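Local atomic coordinates of SusD superfamily protein (Bacteroides vulgatus ATCC 8482, PDB entry 3JQ0), a protein that probably binds nutrients such as sugars at the bacterial outer membrane, as a member of the SusD family. Residues A[308-313]-A[392-397]; A[385-390]-A[405-410]. All blocks are in the same frame, centred on the assembly; numbering follows the deposited sequence.

Contact 1 (A[308-313]-A[392-397]); sequences GFRNND and RAYGSK. With SO4 (sulfate ion), chain I.
The ring of Tyr394 lies against the 310-313 turn, with Asn311 O in its plane at the CE1 edge and Arg310 CB, also near that plane, 3.5 Å from the hydroxyl OH. Asn312 O and the backbone N of Asp313 approach the ring obliquely, the carbonyl oxygen standing 3.5 Å from Tyr394 CD1. The Arg310 guanidinium is turned 82° from the ring and presents its edge to a sulfate, probably from the crystallisation liquor. Its chain is bent at both middle torsions, chi2 and chi3, which carries the charged end away from Tyr394: NE donates to O3 of the sulfate, NH2 donates to O2 at 2.9 Å, and the backbone N of Asn311 adds a third bond to O3. NH1 forms a salt bridge with Asp411.

The loop 308-313, just ahead of helix 315-319 in the chain, makes a type II beta turn from Arg310 to Asp313, closed by Asp313 N to Arg310 O, and sits against the C-terminal end of helix 383-394; both segments belong to the SusD family region. No direct hydrogen bond crosses here. Instead, one water accepts from Arg310 N and donates to Asp313 OD2 and to Tyr394 OH, the last at 3.0 Å. A second water donates to Asn312 O and Tyr394 O.

With CG anti to the backbone N (chi1 179°), the Asp313 carboxylate lies beside the helix end, where OD1 touches Ala393 CB at 3.4 Å. Asp313 CB packs on Tyr394 CE1, while OD2 also forms a salt bridge with Arg315. The same side chain caps a backbone N just past 313, ahead of helix 315-319.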
ATOM      1  N   GLY A 308      -4.132 -11.017 -15.266  1.00  8.38           N
ATOM      2  CA  GLY A 308      -3.723  -9.780 -14.621  1.00  7.66           C
ATOM      3  C   GLY A 308      -3.107  -8.758 -15.559  1.00  6.54           C
ATOM      4  O   GLY A 308      -3.278  -7.553 -15.377  1.00  7.38           O
ATOM      5  N   PHE A 309      -2.312  -9.258 -16.533  1.00  6.91           N
ATOM      6  CA  PHE A 309      -1.362  -8.421 -17.300  1.00  6.91           C
ATOM      7  C   PHE A 309      -1.364  -8.832 -18.746  1.00  6.68           C
ATOM      8  O   PHE A 309      -1.393 -10.029 -19.074  1.00  7.67           O
ATOM      9  CB  PHE A 309       0.061  -8.624 -16.737  1.00  7.25           C
ATOM     10  CG  PHE A 309       0.196  -8.262 -15.289  1.00  6.13           C
ATOM     11  CD1 PHE A 309      -0.047  -9.230 -14.337  1.00  7.45           C
ATOM     12  CD2 PHE A 309       0.601  -7.005 -14.887  1.00  6.89           C
ATOM     13  CE1 PHE A 309       0.088  -8.944 -12.963  1.00  7.70           C
ATOM     14  CE2 PHE A 309       0.735  -6.713 -13.525  1.00  7.25           C
ATOM     15  CZ  PHE A 309       0.473  -7.670 -12.593  1.00  7.25           C
ATOM     16  N   ARG A 310      -1.266  -7.851 -19.610  1.00  7.41           N
ATOM     17  CA  ARG A 310      -1.048  -8.105 -21.020  1.00  7.07           C
ATOM     18  C   ARG A 310       0.374  -8.573 -21.262  1.00  8.01           C
ATOM     19  O   ARG A 310       1.309  -8.262 -20.515  1.00  8.09           O
ATOM     20  CB  ARG A 310      -1.300  -6.835 -21.854  1.00  8.19           C
ATOM     21  CG  ARG A 310      -2.668  -6.182 -21.660  1.00  7.39           C
ATOM     22  CD  ARG A 310      -3.847  -7.121 -21.987  1.00  8.29           C
ATOM     23  NE  ARG A 310      -3.751  -7.743 -23.311  1.00  8.89           N
ATOM     24  CZ  ARG A 310      -4.008  -7.119 -24.464  1.00  9.44           C
ATOM     25  NH1 ARG A 310      -4.523  -5.914 -24.477  1.00  9.48           N
ATOM     26  NH2 ARG A 310      -3.809  -7.748 -25.606  1.00 10.83           N
ATOM     27  N   ASN A 311       0.559  -9.290 -22.377  1.00  8.39           N
ATOM     28  CA  ASN A 311       1.888  -9.738 -22.713  0.56  8.15           C
ATOM     29  C   ASN A 311       2.836  -8.536 -22.832  1.00  9.48           C
ATOM     30  O   ASN A 311       2.467  -7.472 -23.349  1.00 10.25           O
ATOM     31  CB  ASN A 311       1.869 -10.519 -24.017  0.56 10.07           C
ATOM     32  CG  ASN A 311       1.180 -11.883 -23.905  0.56  9.74           C
ATOM     33  OD1 ASN A 311       0.796 -12.402 -22.853  0.56  9.08           O
ATOM     34  ND2 ASN A 311       1.009 -12.479 -25.070  0.56 18.08           N
ATOM     35  N   ASN A 312       4.049  -8.737 -22.364  1.00  9.35           N
ATOM     36  CA  ASN A 312       5.118  -7.774 -22.420  1.00  9.55           C
ATOM     37  C   ASN A 312       4.994  -6.621 -21.419  1.00  9.21           C
ATOM     38  O   ASN A 312       5.866  -5.732 -21.396  1.00  9.59           O
ATOM     39  CB  ASN A 312       5.344  -7.286 -23.872  1.00 11.33           C
ATOM     40  CG  ASN A 312       5.567  -8.450 -24.813  1.00 15.54           C
ATOM     41  OD1 ASN A 312       4.738  -8.746 -25.711  1.00 19.83           O
ATOM     42  ND2 ASN A 312       6.596  -9.182 -24.502  1.00 17.59           N
ATOM     43  N   ASP A 313       4.008  -6.663 -20.531  1.00  7.71           N
ATOM     44  CA  ASP A 313       3.970  -5.776 -19.379  1.00  7.96           C
ATOM     45  C   ASP A 313       4.966  -6.365 -18.368  1.00  7.96           C
ATOM     46  O   ASP A 313       4.737  -7.435 -17.819  1.00  7.97           O
ATOM     47  CB  ASP A 313       2.554  -5.696 -18.827  1.00  7.56           C
ATOM     48  CG  ASP A 313       2.444  -4.820 -17.616  1.00  6.60           C
ATOM     49  OD1 ASP A 313       3.456  -4.448 -16.974  1.00  7.20           O
ATOM     50  OD2 ASP A 313       1.260  -4.475 -17.285  1.00  7.22           O
ATOM     51  N   ARG A 392       6.227   3.111 -18.880  1.00  7.11           N
ATOM     52  CA  ARG A 392       7.273   2.579 -18.006  1.00  6.67           C
ATOM     53  C   ARG A 392       7.134   1.059 -17.871  1.00  6.88           C
ATOM     54  O   ARG A 392       8.138   0.355 -17.812  1.00  7.44           O
ATOM     55  CB  ARG A 392       7.255   3.298 -16.682  1.00  7.26           C
ATOM     56  CG  ARG A 392       8.447   2.925 -15.758  1.00  7.62           C
ATOM     57  CD  ARG A 392       8.189   1.767 -14.775  1.00  7.67           C
ATOM     58  NE  ARG A 392       7.153   2.034 -13.794  1.00  7.10           N
ATOM     59  CZ  ARG A 392       7.310   2.852 -12.756  1.00  7.47           C
ATOM     60  NH1 ARG A 392       8.457   3.486 -12.554  1.00  8.30           N
ATOM     61  NH2 ARG A 392       6.319   3.044 -11.920  1.00  7.15           N
ATOM     62  N   ALA A 393       5.924   0.555 -17.766  1.00  7.15           N
ATOM     63  CA  ALA A 393       5.633  -0.877 -17.577  1.00  7.07           C
ATOM     64  C   ALA A 393       6.051  -1.703 -18.784  1.00  7.06           C
ATOM     65  O   ALA A 393       6.608  -2.799 -18.619  1.00  8.30           O
ATOM     66  CB  ALA A 393       4.151  -1.107 -17.274  1.00  7.27           C
ATOM     67  N   TYR A 394       5.714  -1.264 -19.995  1.00  6.82           N
ATOM     68  CA  TYR A 394       6.077  -2.000 -21.208  1.00  7.24           C
ATOM     69  C   TYR A 394       7.481  -1.652 -21.721  1.00  7.51           C
ATOM     70  O   TYR A 394       8.067  -2.387 -22.515  1.00  8.07           O
ATOM     71  CB  TYR A 394       5.059  -1.726 -22.308  1.00  7.81           C
ATOM     72  CG  TYR A 394       3.662  -2.224 -22.040  1.00  7.42           C
ATOM     73  CD1 TYR A 394       3.278  -3.536 -22.280  1.00  7.63           C
ATOM     74  CD2 TYR A 394       2.694  -1.377 -21.502  1.00  8.41           C
ATOM     75  CE1 TYR A 394       1.987  -3.975 -22.025  1.00  8.14           C
ATOM     76  CE2 TYR A 394       1.405  -1.815 -21.242  1.00  7.73           C
ATOM     77  CZ  TYR A 394       1.053  -3.116 -21.485  1.00  6.79           C
ATOM     78  OH  TYR A 394      -0.229  -3.584 -21.269  1.00  7.64           O
ATOM     79  N   GLY A 395       7.978  -0.493 -21.302  1.00  7.85           N
ATOM     80  CA  GLY A 395       9.193   0.124 -21.851  1.00  8.08           C
ATOM     81  C   GLY A 395       8.869   0.928 -23.087  1.00  7.39           C
ATOM     82  O   GLY A 395       8.010   0.537 -23.879  1.00  8.29           O
ATOM     83  N   SER A 396       9.587   2.019 -23.274  1.00  8.10           N
ATOM     84  CA  SER A 396       9.295   2.883 -24.384  1.00  8.95           C
ATOM     85  C   SER A 396       9.319   2.183 -25.740  1.00  8.54           C
ATOM     86  O   SER A 396       8.500   2.503 -26.615  1.00  9.84           O
ATOM     87  CB  SER A 396      10.288   4.075 -24.422  1.00  9.74           C
ATOM     88  OG  SER A 396      10.135   4.873 -23.276  1.00 10.77           O
ATOM     89  N   LYS A 397      10.282   1.310 -25.985  1.00  8.59           N
ATOM     90  CA  LYS A 397      10.384   0.695 -27.290  1.00  9.77           C
ATOM     91  C   LYS A 397       9.097  -0.072 -27.647  1.00  9.37           C
ATOM     92  O   LYS A 397       8.483   0.154 -28.700  1.00 10.93           O
ATOM     93  CB  LYS A 397      11.609  -0.223 -27.375  1.00  9.84           C
ATOM     94  CG  LYS A 397      11.829  -0.821 -28.738  1.00 12.32           C
ATOM     95  CD  LYS A 397      13.016  -1.768 -28.784  1.00 15.09           C
ATOM     96  CE  LYS A 397      13.245  -2.398 -30.147  1.00 21.02           C
ATOM     97  NZ  LYS A 397      13.986  -1.326 -30.853  1.00 26.02           N
TER
HETATM   98  S   SO4 I   8      -2.283 -10.977 -24.592  0.50 11.99           S
HETATM   99  O1  SO4 I   8      -2.768 -12.140 -23.803  0.50 17.74           O
HETATM  100  O2  SO4 I   8      -3.189 -10.580 -25.665  0.50 10.52           O
HETATM  101  O3  SO4 I   8      -2.055 -10.026 -23.565  0.50  9.40           O
HETATM  102  O4  SO4 I   8      -1.140 -11.542 -25.269  0.50 17.80           O
HETATM  103  O   HOH W   1      -0.851  -5.139 -18.832  1.00  7.87           O
HETATM  104  O   HOH W   2       8.150  -5.094 -22.719  1.00 13.89           O

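Contact 2 (A[385-390]-A[405-410]); sequences EINAVR and EIAYPN
Asn387 reaches from helix 383-394 to the backbone of Tyr408 and grips it at both ends of its amide. With CG beside the backbone N (chi1 -78°), OD1 takes the N-H of Tyr408 at 2.8 Å on a lone pair, while ND2 gives a hydrogen to Tyr408 O at 3.1 Å. The second bond is nearly straight, 165° at the hydrogen, and the oxygen lies close to the amide plane, so the pair of bonds fixes the amide's rotation.

One turn further along the helix, Arg390 is extended from CG to NE and passes beside the end of helix 403-406. NH1 donates a weak hydrogen bond to Ile406 O, and Tyr408 CB rests over one face of the guanidinium, 3.6 Å above its plane. NE and NH2 instead form salt bridges with Glu437 and Asp426, which probably offset the positive charge of this buried group.

Tyr408 has CG anti to its own N, and this sets the ring across Ile386. There CD1 of Ile386 makes a CH-pi contact 3.9 Å from the ring centroid, only 6° off the normal, and CG2 touches Tyr408 CB. The opposite face is covered by CB of Pro409, which follows a cis peptide bond, leaving the ring sandwiched between two aliphatic groups.

The arrangement is helix-to-loop packing within the SusD family region: a helical asparagine pairs with both backbone polar groups of one residue and fastens the chain leaving helix 403-406 onto helix 383-394.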
ATOM      1  N   GLU A 385      -1.197  10.770 -17.671  1.00  7.83           N
ATOM      2  CA  GLU A 385      -0.817  10.089 -16.456  1.00  7.50           C
ATOM      3  C   GLU A 385      -0.871   8.565 -16.612  1.00  7.53           C
ATOM      4  O   GLU A 385       0.079   7.841 -16.264  1.00  8.12           O
ATOM      5  CB  GLU A 385      -1.712  10.496 -15.285  1.00  8.76           C
ATOM      6  CG  GLU A 385      -1.557  11.893 -14.791  1.00  8.91           C
ATOM      7  CD  GLU A 385      -2.243  12.953 -15.632  1.00 10.05           C
ATOM      8  OE1 GLU A 385      -3.107  12.604 -16.441  1.00  9.94           O
ATOM      9  OE2 GLU A 385      -1.953  14.131 -15.399  1.00 10.69           O
ATOM     10  N   ILE A 386      -1.955   8.077 -17.191  1.00  7.09           N
ATOM     11  CA  ILE A 386      -2.100   6.643 -17.393  1.00  7.31           C
ATOM     12  C   ILE A 386      -0.986   6.132 -18.304  1.00  6.94           C
ATOM     13  O   ILE A 386      -0.352   5.121 -18.035  1.00  7.42           O
ATOM     14  CB  ILE A 386      -3.502   6.250 -17.928  1.00  7.55           C
ATOM     15  CG1 ILE A 386      -4.594   6.687 -16.943  1.00  7.84           C
ATOM     16  CG2 ILE A 386      -3.556   4.781 -18.256  1.00  8.21           C
ATOM     17  CD1 ILE A 386      -6.014   6.545 -17.470  1.00  8.64           C
ATOM     18  N   ASN A 387      -0.776   6.824 -19.427  1.00  6.83           N
ATOM     19  CA  ASN A 387       0.223   6.366 -20.388  1.00  7.24           C
ATOM     20  C   ASN A 387       1.650   6.560 -19.914  1.00  6.92           C
ATOM     21  O   ASN A 387       2.507   5.800 -20.365  1.00  8.17           O
ATOM     22  CB  ASN A 387      -0.026   6.960 -21.781  1.00  7.58           C
ATOM     23  CG  ASN A 387      -1.136   6.252 -22.478  1.00  7.64           C
ATOM     24  OD1 ASN A 387      -1.409   5.092 -22.220  1.00  8.44           O
ATOM     25  ND2 ASN A 387      -1.821   6.938 -23.415  1.00  9.24           N
ATOM     26  N   ALA A 388       1.937   7.498 -19.004  1.00  7.65           N
ATOM     27  CA  ALA A 388       3.301   7.592 -18.450  1.00  7.38           C
ATOM     28  C   ALA A 388       3.586   6.289 -17.674  1.00  6.71           C
ATOM     29  O   ALA A 388       4.672   5.726 -17.780  1.00  7.43           O
ATOM     30  CB  ALA A 388       3.413   8.820 -17.532  1.00  9.48           C
ATOM     31  N   VAL A 389       2.637   5.839 -16.871  1.00  6.96           N
ATOM     32  CA  VAL A 389       2.763   4.625 -16.097  1.00  6.93           C
ATOM     33  C   VAL A 389       2.854   3.397 -17.020  1.00  7.15           C
ATOM     34  O   VAL A 389       3.708   2.498 -16.841  1.00  6.88           O
ATOM     35  CB  VAL A 389       1.701   4.505 -15.026  1.00  6.74           C
ATOM     36  CG1 VAL A 389       1.800   3.165 -14.299  1.00  7.61           C
ATOM     37  CG2 VAL A 389       1.804   5.649 -14.049  1.00  7.82           C
ATOM     38  N   ARG A 390       1.984   3.319 -18.029  1.00  6.63           N
ATOM     39  CA  ARG A 390       2.046   2.208 -18.974  1.00  6.61           C
ATOM     40  C   ARG A 390       3.336   2.163 -19.765  1.00  7.47           C
ATOM     41  O   ARG A 390       3.918   1.101 -19.955  1.00  7.32           O
ATOM     42  CB  ARG A 390       0.843   2.217 -19.931  1.00  7.21           C
ATOM     43  CG  ARG A 390      -0.483   1.974 -19.265  1.00  6.82           C
ATOM     44  CD  ARG A 390      -1.636   1.877 -20.229  1.00  7.44           C
ATOM     45  NE  ARG A 390      -2.861   1.555 -19.518  1.00  7.18           N
ATOM     46  CZ  ARG A 390      -4.021   1.314 -20.096  1.00  7.36           C
ATOM     47  NH1 ARG A 390      -4.124   1.337 -21.420  1.00  8.03           N
ATOM     48  NH2 ARG A 390      -5.106   1.140 -19.386  1.00  8.38           N
ATOM     49  N   GLU A 405      -2.652  -1.193 -29.321  1.00 10.05           N
ATOM     50  CA  GLU A 405      -3.029  -2.366 -28.527  0.50  9.75           C
ATOM     51  C   GLU A 405      -3.077  -2.082 -27.018  1.00  8.79           C
ATOM     52  O   GLU A 405      -3.955  -2.576 -26.327  1.00  9.24           O
ATOM     53  CB  GLU A 405      -2.053  -3.532 -28.750  0.50 11.19           C
ATOM     54  CG  GLU A 405      -1.956  -4.084 -30.163  0.50 12.83           C
ATOM     55  CD  GLU A 405      -0.672  -4.862 -30.349  0.50 14.28           C
ATOM     56  OE1 GLU A 405      -0.392  -5.800 -29.580  0.50 17.12           O
ATOM     57  OE2 GLU A 405       0.118  -4.444 -31.198  0.50 19.14           O
ATOM     58  N   ILE A 406      -2.088  -1.336 -26.500  1.00  7.92           N
ATOM     59  CA  ILE A 406      -1.896  -1.266 -25.063  1.00  8.21           C
ATOM     60  C   ILE A 406      -1.801   0.140 -24.494  1.00  7.31           C
ATOM     61  O   ILE A 406      -1.869   0.288 -23.262  1.00  7.82           O
ATOM     62  CB  ILE A 406      -0.763  -2.211 -24.554  1.00  8.64           C
ATOM     63  CG1 ILE A 406       0.540  -2.068 -25.289  1.00 10.15           C
ATOM     64  CG2 ILE A 406      -1.268  -3.670 -24.554  1.00 11.44           C
ATOM     65  CD1 ILE A 406       1.208  -0.783 -25.179  1.00 11.28           C
ATOM     66  N   ALA A 407      -1.681   1.200 -25.309  1.00  7.72           N
ATOM     67  CA  ALA A 407      -1.776   2.546 -24.764  1.00  7.54           C
ATOM     68  C   ALA A 407      -3.232   2.829 -24.432  1.00  7.98           C
ATOM     69  O   ALA A 407      -4.143   2.307 -25.059  1.00  8.92           O
ATOM     70  CB  ALA A 407      -1.257   3.612 -25.735  1.00  8.97           C
ATOM     71  N   TYR A 408      -3.462   3.651 -23.412  1.00  8.00           N
ATOM     72  CA  TYR A 408      -4.817   4.120 -23.120  1.00  7.71           C
ATOM     73  C   TYR A 408      -5.272   5.009 -24.270  1.00  8.50           C
ATOM     74  O   TYR A 408      -4.509   5.882 -24.669  1.00  8.62           O
ATOM     75  CB  TYR A 408      -4.799   4.906 -21.800  1.00  7.89           C
ATOM     76  CG  TYR A 408      -6.152   5.455 -21.394  1.00  7.18           C
ATOM     77  CD1 TYR A 408      -7.095   4.631 -20.795  1.00  8.15           C
ATOM     78  CD2 TYR A 408      -6.494   6.775 -21.627  1.00  7.36           C
ATOM     79  CE1 TYR A 408      -8.352   5.114 -20.460  1.00  7.71           C
ATOM     80  CE2 TYR A 408      -7.747   7.261 -21.300  1.00  8.24           C
ATOM     81  CZ  TYR A 408      -8.684   6.425 -20.731  1.00  8.16           C
ATOM     82  OH  TYR A 408      -9.923   6.866 -20.401  1.00  8.49           O
ATOM     83  N   PRO A 409      -6.517   4.848 -24.766  1.00  8.13           N
ATOM     84  CA  PRO A 409      -7.625   4.052 -24.251  1.00  8.10           C
ATOM     85  C   PRO A 409      -7.900   2.783 -25.098  1.00  7.78           C
ATOM     86  O   PRO A 409      -9.052   2.395 -25.311  1.00  8.90           O
ATOM     87  CB  PRO A 409      -8.808   5.005 -24.370  1.00  8.59           C
ATOM     88  CG  PRO A 409      -8.558   5.653 -25.716  1.00  9.33           C
ATOM     89  CD  PRO A 409      -7.034   5.829 -25.760  1.00  9.56           C
ATOM     90  N   ASN A 410      -6.823   2.111 -25.538  1.00  7.54           N
ATOM     91  CA  ASN A 410      -6.917   1.050 -26.514  1.00  8.27           C
ATOM     92  C   ASN A 410      -6.708  -0.355 -25.978  1.00  7.86           C
ATOM     93  O   ASN A 410      -6.774  -1.314 -26.732  1.00  8.69           O
ATOM     94  CB  ASN A 410      -5.873   1.298 -27.634  1.00  9.39           C
ATOM     95  CG  ASN A 410      -6.002   2.655 -28.234  1.00  9.89           C
ATOM     96  OD1 ASN A 410      -7.119   3.153 -28.443  1.00 10.59           O
ATOM     97  ND2 ASN A 410      -4.872   3.300 -28.490  1.00 10.68           N
TER

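How the contacts relate
From the N terminus, the chain first passes through 308-313, then helix 315-319 and the strands 320-326, 332-339 and 359-363, before helix 364-377 leads to helix 383-394. Contact 1 closes this long loop, 78 residues lying between its segments, at the far end of that helix. Contact 2 closes a short, mostly helical excursion: 385-390 lies on the same helix as the start of 392-397, just ahead of it, and 405-410 begins at the end of helix 403-406, after helix 396-401. The segments therefore alternate, and the two loops cross. Their centres are 10 Å apart, and they meet where Tyr394 OH packs on Ile406 CG2 at 3.4 Å, joining the loop before helix 315-319, helix 383-394 and helix 403-406.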